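Local coordinates for SidF, inhibitor of growth family, member 3 (Legionella pneumophila subsp. pneumophila, PDB 4FYE), which probably removes phosphate from phosphoinositides, the signalling lipids of membranes, as a phosphoinositide phosphatase, at residues Tyr12-Leu16 and Lys42-Leu46; Asn446-Asp450 and Ile553-Arg557; Ile453-Asp457 and His473-Lys477; Lys626-Leu630 and Leu680-Arg684; Asn649-Gln654 and His707-Thr712. The protein carries 1 engineered substitution. One frame throughout, in Å; residues are numbered along the deposited sequence.

Contact 1: residues Tyr12-Leu16 and Lys42-Leu46; sequences YVTHL and KDPML
L16, H15 and Y12 meet the proline ring of P44 and the thioether chain of M45. L16 CD2 lies 3.6 Å from P44 CD, and P44 CG also rests 3.9 Å from H15 CB; a rigid proline suits this spot because it offers carbon without a flexible chain. M45 touches both aromatic residues. Its CE comes 3.7 Å from Y12 CD1, while SD lies over one face of the H15 ring, 19° off the normal, a Met-aromatic contact to which the bend in the thioether chain lends itself. L16 CD1 lies over a face of the Y12 ring.

At the polar edge, Y12 has CG anti to the backbone N (chi1 -169°), which carries its hydroxyl end to the loop, and OH donates to D43 OD2 at 2.6 Å on that oxygen's syn lone pair. The other oxygen, D43 OD1, accepts from M45 N (2.8 Å), an Asx turn, and from L46 N (2.6 Å), which extends it to an Asx motif; the two arrive from opposite faces of the carboxylate plane. Helix 9-16 itself lies on the six-stranded sheet, with V13 and L16 reaching strand 199-206, Y12 and L16 strand 184-189, and L16 also strand 50-55.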
# COMPACT_ATOMS: atom_id res chain seq x y z
N TYR A 12 13.03 -6.40 -14.52
CA TYR A 12 11.73 -7.03 -14.43
C TYR A 12 10.54 -6.22 -14.99
O TYR A 12 9.74 -6.75 -15.77
CB TYR A 12 11.44 -7.47 -13.03
CG TYR A 12 10.24 -8.36 -12.88
CD1 TYR A 12 10.00 -9.45 -13.74
CD2 TYR A 12 9.35 -8.15 -11.86
CE1 TYR A 12 8.90 -10.30 -13.56
CE2 TYR A 12 8.27 -8.99 -11.65
CZ TYR A 12 8.04 -10.06 -12.50
OH TYR A 12 6.92 -10.83 -12.26
N VAL A 13 10.41 -4.96 -14.64
CA VAL A 13 9.26 -4.15 -15.10
C VAL A 13 9.29 -4.05 -16.63
O VAL A 13 8.22 -4.08 -17.32
CB VAL A 13 9.35 -2.76 -14.47
CG1 VAL A 13 8.43 -1.80 -15.18
CG2 VAL A 13 9.13 -2.84 -12.92
N THR A 14 10.51 -3.96 -17.18
CA THR A 14 10.70 -3.88 -18.60
C THR A 14 10.25 -5.16 -19.28
O THR A 14 9.55 -5.11 -20.28
CB THR A 14 12.17 -3.68 -18.92
OG1 THR A 14 12.59 -2.40 -18.40
CG2 THR A 14 12.38 -3.74 -20.42
N HIS A 15 10.64 -6.32 -18.76
CA HIS A 15 10.12 -7.55 -19.35
C HIS A 15 8.62 -7.62 -19.30
O HIS A 15 7.99 -8.08 -20.22
CB HIS A 15 10.75 -8.76 -18.69
CG HIS A 15 12.13 -9.03 -19.18
ND1 HIS A 15 12.39 -9.95 -20.15
CD2 HIS A 15 13.35 -8.44 -18.86
CE1 HIS A 15 13.71 -9.96 -20.41
NE2 HIS A 15 14.29 -9.03 -19.62
N LEU A 16 8.03 -7.11 -18.22
CA LEU A 16 6.61 -7.20 -17.99
C LEU A 16 5.82 -6.43 -19.01
O LEU A 16 4.69 -6.75 -19.26
CB LEU A 16 6.26 -6.67 -16.59
CG LEU A 16 6.46 -7.71 -15.51
CD1 LEU A 16 6.38 -7.14 -14.05
CD2 LEU A 16 5.45 -8.81 -15.73
N LYS A 42 1.43 -15.03 -19.63
CA LYS A 42 2.36 -15.80 -18.76
C LYS A 42 3.38 -14.83 -18.22
O LYS A 42 3.72 -13.87 -18.92
CB LYS A 42 3.05 -16.91 -19.53
CG LYS A 42 2.18 -18.14 -19.84
CD LYS A 42 3.11 -19.27 -20.30
CE LYS A 42 2.45 -20.38 -21.12
NZ LYS A 42 3.49 -21.26 -21.77
N ASP A 43 3.84 -15.03 -16.99
CA ASP A 43 4.90 -14.17 -16.46
C ASP A 43 6.17 -14.37 -17.28
O ASP A 43 6.54 -15.50 -17.60
CB ASP A 43 5.15 -14.46 -14.99
CG ASP A 43 6.06 -13.43 -14.35
OD1 ASP A 43 7.31 -13.60 -14.49
OD2 ASP A 43 5.54 -12.45 -13.74
N PRO A 44 6.82 -13.27 -17.69
CA PRO A 44 7.99 -13.41 -18.56
C PRO A 44 9.17 -14.04 -17.85
O PRO A 44 10.20 -14.34 -18.48
CB PRO A 44 8.36 -11.97 -18.92
CG PRO A 44 7.79 -11.13 -17.81
CD PRO A 44 6.57 -11.86 -17.30
N MET A 45 9.06 -14.24 -16.55
CA MET A 45 10.23 -14.65 -15.81
C MET A 45 9.94 -15.72 -14.79
O MET A 45 10.70 -16.65 -14.68
CB MET A 45 10.92 -13.44 -15.16
CG MET A 45 11.35 -12.42 -16.20
SD MET A 45 12.85 -11.48 -15.89
CE MET A 45 12.97 -11.55 -14.10
N LEU A 46 8.85 -15.60 -14.04
CA LEU A 46 8.52 -16.64 -13.10
C LEU A 46 7.57 -17.69 -13.67
O LEU A 46 6.44 -17.40 -14.05
CB LEU A 46 8.01 -16.06 -11.79
CG LEU A 46 8.13 -17.04 -10.61
CD1 LEU A 46 9.29 -18.06 -10.68
CD2 LEU A 46 8.19 -16.22 -9.33

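Contact 2: residues Asn446-Asp450 and Ile553-Arg557; sequences NQMTD and IDALR
R557 reaches from helix 522-583 to three residues of helix 438-458, N446, T449 and D450, which share one helix face. From CB the chain turns at CG (chi2 134°) and then runs straight, which carries the guanidinium group across to the other helix. CD is the first atom to touch it, 3.6 Å from N446 OD1. NE and CZ pass beside T449, whose OG1 lies over one face of the guanidinium, 3.7 Å from NH2. NH1 donates to N446 OD1 at 3.0 Å, approaching from above the amide plane, and makes a weak second bond to D450 OD2. NH2 finishes the reach: D450 OD1 accepts at 2.8 Å, lying in the guanidinium plane, with the N-H pointing fairly straight at it (161°).

N446 OD1 is also packed against I553 CG2 at 3.3 Å, while its ND2 donates to H550, so the asparagine uses both ends of its amide on helix 522-583. P479, V481 and Y614 pack around the arginine. With the axes 12.0 Å apart, a long side chain is needed to bridge the helices. The buried cation is met by one carboxylate and one neutral amide oxygen, an arrangement that would probably favour a charged D450.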
# COMPACT_ATOMS: atom_id res chain seq x y z
N ASN A 446 7.30 16.05 13.55
CA ASN A 446 8.66 16.47 13.96
C ASN A 446 9.75 15.58 13.30
O ASN A 446 10.76 16.07 12.78
CB ASN A 446 8.81 16.37 15.46
CG ASN A 446 8.06 17.43 16.20
OD1 ASN A 446 7.87 18.55 15.70
ND2 ASN A 446 7.64 17.08 17.43
N GLN A 447 9.53 14.28 13.30
CA GLN A 447 10.55 13.38 12.73
C GLN A 447 10.83 13.72 11.29
O GLN A 447 11.97 13.91 10.91
CB GLN A 447 10.08 11.95 12.80
CG GLN A 447 9.80 11.51 14.22
CD GLN A 447 9.28 10.08 14.29
OE1 GLN A 447 8.32 9.71 13.63
NE2 GLN A 447 9.95 9.27 15.09
N MET A 448 9.76 13.85 10.51
CA MET A 448 9.84 14.00 9.06
C MET A 448 10.39 15.37 8.79
O MET A 448 11.13 15.58 7.84
CB MET A 448 8.44 13.87 8.41
CG MET A 448 7.81 12.48 8.50
SD MET A 448 8.77 11.29 7.53
CE MET A 448 8.25 11.66 5.84
N THR A 449 10.01 16.33 9.61
CA THR A 449 10.59 17.61 9.40
C THR A 449 12.10 17.61 9.76
O THR A 449 12.90 18.12 8.98
CB THR A 449 9.75 18.81 9.94
OG1 THR A 449 10.61 19.71 10.62
CG2 THR A 449 8.62 18.41 10.89
N ASP A 450 12.50 17.02 10.88
CA ASP A 450 13.96 16.88 11.21
C ASP A 450 14.73 16.14 10.06
O ASP A 450 15.79 16.62 9.61
CB ASP A 450 14.18 16.24 12.62
CG ASP A 450 13.74 17.21 13.82
OD1 ASP A 450 14.26 18.35 13.92
OD2 ASP A 450 12.90 16.84 14.70
N ILE A 553 7.86 20.70 21.20
CA ILE A 553 8.45 21.09 19.93
C ILE A 553 7.39 21.58 18.93
O ILE A 553 7.55 22.62 18.26
CB ILE A 553 9.32 19.96 19.36
CG1 ILE A 553 10.53 19.79 20.28
CG2 ILE A 553 9.69 20.23 17.89
CD1 ILE A 553 11.49 18.67 19.94
N ASP A 554 6.29 20.85 18.88
CA ASP A 554 5.14 21.18 18.06
C ASP A 554 4.68 22.63 18.23
O ASP A 554 4.60 23.39 17.26
CB ASP A 554 4.00 20.24 18.46
CG ASP A 554 3.13 19.87 17.30
OD1 ASP A 554 1.90 19.84 17.51
OD2 ASP A 554 3.67 19.60 16.20
N ALA A 555 4.39 23.00 19.49
CA ALA A 555 4.02 24.37 19.88
C ALA A 555 4.87 25.44 19.21
O ALA A 555 4.35 26.40 18.63
CB ALA A 555 4.12 24.52 21.39
N LEU A 556 6.19 25.25 19.30
CA LEU A 556 7.14 26.19 18.75
C LEU A 556 7.20 26.13 17.23
O LEU A 556 7.36 27.16 16.56
CB LEU A 556 8.52 25.96 19.34
CG LEU A 556 8.65 26.42 20.81
CD1 LEU A 556 9.92 25.82 21.37
CD2 LEU A 556 8.61 27.94 21.00
N ARG A 557 7.06 24.95 16.65
CA ARG A 557 7.01 24.92 15.20
C ARG A 557 5.76 25.65 14.73
O ARG A 557 5.79 26.44 13.77
CB ARG A 557 7.13 23.49 14.67
CG ARG A 557 8.58 23.14 14.27
CD ARG A 557 9.08 21.77 14.75
NE ARG A 557 10.40 21.49 14.19
CZ ARG A 557 11.14 20.41 14.41
NH1 ARG A 557 10.74 19.44 15.21
NH2 ARG A 557 12.32 20.30 13.83

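Contact 3: residues Ile453-Asp457 and His473-Lys477; sequences IRNLD and HTLLK
L456 and H473 make the close side of this contact between two successive helices, 438-458 and 467-476. The CB of L456 sits squarely over the imidazole centre, 10° off the ring normal, a CH-pi contact, and its CD2 meets L476 CD1 at 3.9 Å. Leucines suit this buried side because helix 590-614 closes over it, F599 and C603 packing on L456. I453 also packs in firmly: CD1 comes within 3.0 Å of L476 O near the end of the second helix, and CG2 lies 3.7 Å from K477 CD, using the aliphatic part of the lysine.

Toward solvent the partners become long and charged. The K477 chain bends at chi2 (-78°), which brings NZ back across I453 to D457 OD2, a 2.9 Å salt bridge on the syn side of the carboxylate; the bond to OD1 is weak. D457 OD1 lies at the edge of the H473 ring, near its plane, the carboxylate and imidazole planes only 15° apart.

A carboxylate flanked by a lysine and a histidine would tend to stay ionised and might favour a protonated ring, but both D457 and K477 are exposed, so water probably screens their attraction.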
# COMPACT_ATOMS: atom_id res chain seq x y z
N ILE A 453 15.38 18.54 7.42
CA ILE A 453 16.44 19.49 7.79
C ILE A 453 17.81 18.84 7.50
O ILE A 453 18.60 19.40 6.75
CB ILE A 453 16.31 19.99 9.28
CG1 ILE A 453 14.97 20.69 9.56
CG2 ILE A 453 17.46 20.92 9.69
CD1 ILE A 453 14.60 21.80 8.60
N ARG A 454 18.04 17.64 8.05
CA ARG A 454 19.30 16.95 7.89
C ARG A 454 19.63 16.80 6.44
O ARG A 454 20.74 17.09 6.01
CB ARG A 454 19.25 15.56 8.50
CG ARG A 454 19.12 15.55 10.00
CD ARG A 454 19.47 14.16 10.48
NE ARG A 454 18.50 13.68 11.46
CZ ARG A 454 17.70 12.63 11.27
NH1 ARG A 454 17.75 11.92 10.13
NH2 ARG A 454 16.85 12.27 12.22
N ASN A 455 18.64 16.37 5.68
CA ASN A 455 18.84 16.07 4.28
C ASN A 455 19.00 17.34 3.47
O ASN A 455 19.59 17.32 2.39
CB ASN A 455 17.67 15.23 3.75
CG ASN A 455 17.97 14.58 2.41
OD1 ASN A 455 17.87 15.20 1.35
ND2 ASN A 455 18.30 13.29 2.45
N LEU A 456 18.49 18.44 3.99
CA LEU A 456 18.74 19.76 3.38
C LEU A 456 20.15 20.22 3.65
O LEU A 456 20.83 20.66 2.73
CB LEU A 456 17.73 20.83 3.81
CG LEU A 456 16.67 21.27 2.77
CD1 LEU A 456 16.16 20.15 1.86
CD2 LEU A 456 15.51 21.98 3.46
N ASP A 457 20.58 20.10 4.92
CA ASP A 457 21.95 20.41 5.34
C ASP A 457 22.98 19.76 4.41
O ASP A 457 24.05 20.30 4.22
CB ASP A 457 22.19 19.96 6.80
CG ASP A 457 21.32 20.73 7.83
OD1 ASP A 457 20.55 21.62 7.42
OD2 ASP A 457 21.39 20.44 9.05
N HIS A 473 16.37 27.21 2.71
CA HIS A 473 16.92 26.32 3.71
C HIS A 473 16.93 27.02 5.04
O HIS A 473 16.34 26.51 5.99
CB HIS A 473 18.32 25.91 3.28
CG HIS A 473 19.00 24.99 4.24
ND1 HIS A 473 18.58 24.81 5.49
CD2 HIS A 473 20.14 24.21 4.09
CE1 HIS A 473 19.39 23.94 6.12
NE2 HIS A 473 20.35 23.57 5.26
N THR A 474 17.56 28.21 5.11
CA THR A 474 17.61 29.05 6.34
C THR A 474 16.25 29.09 7.01
O THR A 474 16.14 28.80 8.21
CB THR A 474 18.06 30.50 6.04
OG1 THR A 474 19.47 30.51 5.79
CG2 THR A 474 17.74 31.47 7.22
N LEU A 475 15.23 29.42 6.22
CA LEU A 475 13.86 29.52 6.72
C LEU A 475 13.25 28.20 7.16
O LEU A 475 12.46 28.16 8.12
CB LEU A 475 12.97 30.20 5.68
CG LEU A 475 13.37 31.64 5.29
CD1 LEU A 475 12.30 32.25 4.40
CD2 LEU A 475 13.63 32.55 6.49
N LEU A 476 13.61 27.11 6.48
CA LEU A 476 12.99 25.82 6.77
C LEU A 476 13.56 25.19 7.99
O LEU A 476 12.95 24.28 8.55
CB LEU A 476 13.13 24.84 5.61
CG LEU A 476 12.16 25.04 4.44
CD1 LEU A 476 11.97 23.68 3.79
CD2 LEU A 476 10.83 25.66 4.86
N LYS A 477 14.73 25.68 8.40
CA LYS A 477 15.41 25.23 9.60
C LYS A 477 14.47 25.27 10.78
O LYS A 477 14.65 24.55 11.74
CB LYS A 477 16.64 26.08 9.88
CG LYS A 477 17.95 25.47 9.41
CD LYS A 477 18.43 24.40 10.38
CE LYS A 477 19.82 23.89 10.02
NZ LYS A 477 20.17 22.58 10.66

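Contact 4: residues Lys626-Leu630 and Leu680-Arg684; sequences KLQTL and LDHRR
K626 NZ donates to D681 OD1 at 2.7 Å, a salt bridge on the anti side of the carboxylate, 35° out of its plane. The lysine is extended beyond CG, which lets its methylenes run past the C-terminal end of the short helix 678-681, CE lying 3.7 Å from L680 O, before the ammonium group reaches the aspartate. A lysine fits because its chain gives apolar cover on the way to an exposed charge.

H682 is the first residue to leave helical angles, and at this C-terminal end the side chain of R683 folds back onto the carbonyls of L680 and D681. R683 NE donates to D681 O at 2.8 Å and NH2 to L680 O at 3.1 Å, the latter in the carbonyl plane, while NH1 goes to N726. R684 also folds back on the backbone: NH2 donates to H682 O at 2.7 Å, nearly straight at 169°, and to F679 O, and NH1 makes a salt bridge with D697.

On the buried side L680 points into the first turn of helix 626-637. Its CD2 meets T629 CG2 tip to tip at 4.1 Å; the threonine has OG1 bonded back to F625 O, leaving its methyl to face the leucine. L680 CD1 lies 4.2 Å from L630 CD2, and K659 of helix 652-668 touches both T629 and L680.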
# COMPACT_ATOMS: atom_id res chain seq x y z
N LYS A 626 -5.10 14.92 1.33
CA LYS A 626 -3.92 15.71 0.91
C LYS A 626 -2.71 15.56 1.86
O LYS A 626 -1.55 15.54 1.39
CB LYS A 626 -4.26 17.19 0.80
CG LYS A 626 -5.39 17.51 -0.13
CD LYS A 626 -5.20 18.93 -0.62
CE LYS A 626 -6.40 19.36 -1.47
NZ LYS A 626 -6.17 20.81 -1.71
N LEU A 627 -2.96 15.43 3.16
CA LEU A 627 -1.88 15.54 4.12
C LEU A 627 -1.17 14.21 4.08
O LEU A 627 0.06 14.18 3.97
CB LEU A 627 -2.35 15.94 5.52
CG LEU A 627 -1.31 15.84 6.68
CD1 LEU A 627 -0.06 16.67 6.41
CD2 LEU A 627 -1.98 16.25 8.00
N GLN A 628 -1.96 13.13 4.06
CA GLN A 628 -1.46 11.77 3.93
C GLN A 628 -0.66 11.64 2.65
O GLN A 628 0.46 11.10 2.63
CB GLN A 628 -2.65 10.82 4.01
CG GLN A 628 -3.53 10.97 5.28
CD GLN A 628 -4.71 11.94 5.13
OE1 GLN A 628 -4.59 12.96 4.51
NE2 GLN A 628 -5.82 11.66 5.77
N THR A 629 -1.20 12.21 1.56
CA THR A 629 -0.50 12.13 0.26
C THR A 629 0.80 12.89 0.28
O THR A 629 1.80 12.40 -0.24
CB THR A 629 -1.33 12.72 -0.89
OG1 THR A 629 -2.54 11.98 -0.98
CG2 THR A 629 -0.59 12.57 -2.24
N LEU A 630 0.81 14.05 0.96
CA LEU A 630 1.98 14.90 0.98
C LEU A 630 3.04 14.20 1.71
O LEU A 630 4.16 14.02 1.19
CB LEU A 630 1.67 16.25 1.60
CG LEU A 630 0.81 17.01 0.58
CD1 LEU A 630 0.03 18.23 1.11
CD2 LEU A 630 1.69 17.37 -0.60
N LEU A 680 -3.60 17.63 -6.77
CA LEU A 680 -4.39 17.51 -5.54
C LEU A 680 -5.49 18.57 -5.39
O LEU A 680 -6.58 18.23 -5.00
CB LEU A 680 -3.48 17.48 -4.33
CG LEU A 680 -2.54 16.28 -4.12
CD1 LEU A 680 -1.82 16.54 -2.79
CD2 LEU A 680 -3.39 14.99 -4.07
N ASP A 681 -5.20 19.82 -5.76
CA ASP A 681 -6.07 20.95 -5.50
C ASP A 681 -7.18 21.03 -6.52
O ASP A 681 -8.30 21.48 -6.20
CB ASP A 681 -5.26 22.27 -5.50
CG ASP A 681 -4.12 22.30 -4.42
OD1 ASP A 681 -4.18 21.47 -3.45
OD2 ASP A 681 -3.17 23.15 -4.52
N HIS A 682 -6.88 20.59 -7.75
CA HIS A 682 -7.88 20.65 -8.83
C HIS A 682 -9.20 20.04 -8.40
O HIS A 682 -9.25 18.93 -7.87
CB HIS A 682 -7.40 20.08 -10.19
CG HIS A 682 -8.41 20.32 -11.31
ND1 HIS A 682 -9.45 19.45 -11.57
CD2 HIS A 682 -8.59 21.41 -12.16
CE1 HIS A 682 -10.21 19.94 -12.56
NE2 HIS A 682 -9.69 21.14 -12.93
N ARG A 683 -10.27 20.79 -8.61
CA ARG A 683 -11.61 20.39 -8.23
C ARG A 683 -12.26 19.63 -9.41
O ARG A 683 -12.63 20.24 -10.42
CB ARG A 683 -12.47 21.66 -7.83
CG ARG A 683 -12.01 22.43 -6.56
CD ARG A 683 -11.89 21.54 -5.28
NE ARG A 683 -10.75 20.58 -5.25
CZ ARG A 683 -10.73 19.45 -4.50
NH1 ARG A 683 -11.78 19.09 -3.73
NH2 ARG A 683 -9.66 18.63 -4.48
N ARG A 684 -12.45 18.31 -9.28
CA ARG A 684 -13.03 17.55 -10.41
C ARG A 684 -14.46 17.95 -10.63
O ARG A 684 -15.19 18.24 -9.67
CB ARG A 684 -12.90 16.03 -10.21
CG ARG A 684 -11.58 15.47 -10.69
CD ARG A 684 -10.71 14.85 -9.58
NE ARG A 684 -9.81 15.80 -8.94
CZ ARG A 684 -8.52 15.60 -8.58
NH1 ARG A 684 -7.87 14.48 -8.81
NH2 ARG A 684 -7.86 16.61 -8.00

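Contact 5: residues Asn649-Gln654 and His707-Thr712; sequences NNDRGQ and HHTANT. With PO4 (phosphate ion), chain B.
N650 and N711 supply the hydrogen bond between the segments: N711 ND2 donates to N650 OD1 at 2.9 Å, almost straight (173°) and in the plane of the donor amide. An asparagine pair suits this place, short enough to join a loop to a helix side without bringing in charge.

Stacking comes next. The amide of Q654 lies flat over one face of the H707 ring, the planes 13° apart and NE2 3.6 Å from H707 NE2. The glutamine is held there at both ends, as NE2 donates to N649 O at 3.0 Å and OE1 binds Y204. Looser van der Waals contacts place N650 CB 3.8 Å from H708 CD2 and N650 ND2 near the methyl of T712.

The remaining bonds hold a phosphate ion, probably from the crystallisation liquor. D651 N donates to phosphate O4 at 3.0 Å and R652 N to phosphate O1 at 2.9 Å, while R652 NE reaches phosphate O1 at 2.7 Å and NH2 reaches phosphate O2 at 2.9 Å, along the guanidinium edge. S646 and K647 bind it too. From S646 to R652 the loop matches the CX5R P-loop of cysteine-dependent phosphatases, with serine at the cysteine position, probably the engineered residue; amides and arginine cradle the anion, probably where a substrate phosphate would sit.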
# COMPACT_ATOMS: atom_id res chain seq x y z
N ASN A 649 -7.29 -3.05 3.02
CA ASN A 649 -6.58 -2.30 1.99
C ASN A 649 -7.31 -2.26 0.67
O ASN A 649 -6.81 -1.72 -0.30
CB ASN A 649 -5.17 -2.84 1.79
CG ASN A 649 -4.26 -1.81 1.16
OD1 ASN A 649 -4.20 -0.67 1.62
ND2 ASN A 649 -3.57 -2.19 0.10
N ASN A 650 -8.49 -2.85 0.63
CA ASN A 650 -9.34 -2.78 -0.54
C ASN A 650 -9.87 -1.39 -0.85
O ASN A 650 -10.03 -1.03 -2.01
CB ASN A 650 -10.49 -3.78 -0.43
CG ASN A 650 -10.04 -5.20 -0.65
OD1 ASN A 650 -9.14 -5.45 -1.45
ND2 ASN A 650 -10.64 -6.13 0.06
N ASP A 651 -10.19 -0.62 0.18
CA ASP A 651 -10.93 0.60 -0.03
C ASP A 651 -10.21 1.92 0.24
O ASP A 651 -9.79 2.59 -0.68
CB ASP A 651 -12.24 0.53 0.74
CG ASP A 651 -12.87 -0.85 0.68
OD1 ASP A 651 -13.29 -1.26 -0.42
OD2 ASP A 651 -12.93 -1.52 1.71
N ARG A 652 -10.06 2.28 1.51
CA ARG A 652 -9.47 3.57 1.85
C ARG A 652 -8.02 3.71 1.40
O ARG A 652 -7.61 4.74 0.91
CB ARG A 652 -9.57 3.83 3.35
CG ARG A 652 -10.82 4.56 3.78
CD ARG A 652 -11.04 4.46 5.27
NE ARG A 652 -10.84 3.11 5.76
CZ ARG A 652 -11.01 2.75 7.02
NH1 ARG A 652 -11.37 3.64 7.92
NH2 ARG A 652 -10.81 1.49 7.38
N GLY A 653 -7.26 2.64 1.57
CA GLY A 653 -5.82 2.60 1.21
C GLY A 653 -5.59 2.70 -0.28
O GLY A 653 -4.66 3.39 -0.74
N GLN A 654 -6.44 2.04 -1.06
CA GLN A 654 -6.40 2.20 -2.52
C GLN A 654 -6.61 3.64 -2.99
O GLN A 654 -6.00 4.08 -4.01
CB GLN A 654 -7.53 1.37 -3.20
CG GLN A 654 -7.29 -0.12 -3.18
CD GLN A 654 -5.86 -0.41 -3.57
OE1 GLN A 654 -5.47 -0.24 -4.71
NE2 GLN A 654 -5.06 -0.81 -2.60
N HIS A 707 -7.21 -5.01 -8.80
CA HIS A 707 -6.69 -5.38 -7.49
C HIS A 707 -7.82 -5.93 -6.67
O HIS A 707 -7.65 -7.01 -6.13
CB HIS A 707 -5.95 -4.20 -6.85
CG HIS A 707 -5.87 -4.25 -5.35
ND1 HIS A 707 -4.77 -4.69 -4.71
CD2 HIS A 707 -6.79 -3.89 -4.37
CE1 HIS A 707 -4.98 -4.65 -3.37
NE2 HIS A 707 -6.22 -4.17 -3.16
N HIS A 708 -8.98 -5.25 -6.61
CA HIS A 708 -10.14 -5.76 -5.85
C HIS A 708 -10.63 -7.12 -6.31
O HIS A 708 -11.06 -7.97 -5.51
CB HIS A 708 -11.28 -4.72 -5.88
CG HIS A 708 -12.32 -4.89 -4.77
ND1 HIS A 708 -13.35 -5.82 -4.83
CD2 HIS A 708 -12.49 -4.21 -3.58
CE1 HIS A 708 -14.10 -5.73 -3.72
NE2 HIS A 708 -13.61 -4.72 -2.96
N THR A 709 -10.58 -7.36 -7.62
CA THR A 709 -11.02 -8.63 -8.17
C THR A 709 -10.10 -9.77 -7.70
O THR A 709 -10.57 -10.78 -7.18
CB THR A 709 -11.14 -8.55 -9.70
OG1 THR A 709 -12.05 -7.49 -9.99
CG2 THR A 709 -11.70 -9.85 -10.28
N ALA A 710 -8.81 -9.58 -7.89
CA ALA A 710 -7.78 -10.49 -7.35
C ALA A 710 -7.90 -10.73 -5.83
O ALA A 710 -7.64 -11.82 -5.35
CB ALA A 710 -6.39 -9.95 -7.65
N ASN A 711 -8.31 -9.73 -5.08
CA ASN A 711 -8.48 -9.97 -3.67
C ASN A 711 -9.77 -10.58 -3.30
O ASN A 711 -9.79 -11.29 -2.32
CB ASN A 711 -8.38 -8.69 -2.84
CG ASN A 711 -6.96 -8.31 -2.53
OD1 ASN A 711 -6.02 -9.03 -2.85
ND2 ASN A 711 -6.79 -7.15 -1.93
N THR A 712 -10.88 -10.27 -3.99
CA THR A 712 -12.20 -10.73 -3.48
C THR A 712 -12.97 -11.54 -4.47
O THR A 712 -13.94 -12.15 -4.10
CB THR A 712 -13.14 -9.58 -2.97
OG1 THR A 712 -13.56 -8.78 -4.10
CG2 THR A 712 -12.38 -8.64 -1.91
P PO4 B . -10.84 -0.41 4.15
O1 PO4 B . -11.07 1.09 3.95
O2 PO4 B . -10.36 -0.70 5.56
O3 PO4 B . -12.09 -1.29 3.95
O4 PO4 B . -9.78 -0.90 3.15

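Overall arrangement
From the N terminus, contact 1 closes a short loop, joining helix 9-16 to the turn between the first two strands of the six-stranded sheet. It is complete before the others begin. Contact 2 then spans about a hundred mostly helical residues, bringing helix 438-458 to the long helix 522-583, and contact 3 is nested within that loop, using the same helix 438-458 with its successor 467-476; their centres are about 13 Å apart. Further along, contacts 4 and 5 cross, since 649-654 lies between 626-630 and 680-684, and 707-712 follows. They tie helix 626-637 to helix 678-681 and the phosphate-binding loop to helix 701-712. Contacts 1 and 2 lie on opposite sides of the chain's centre.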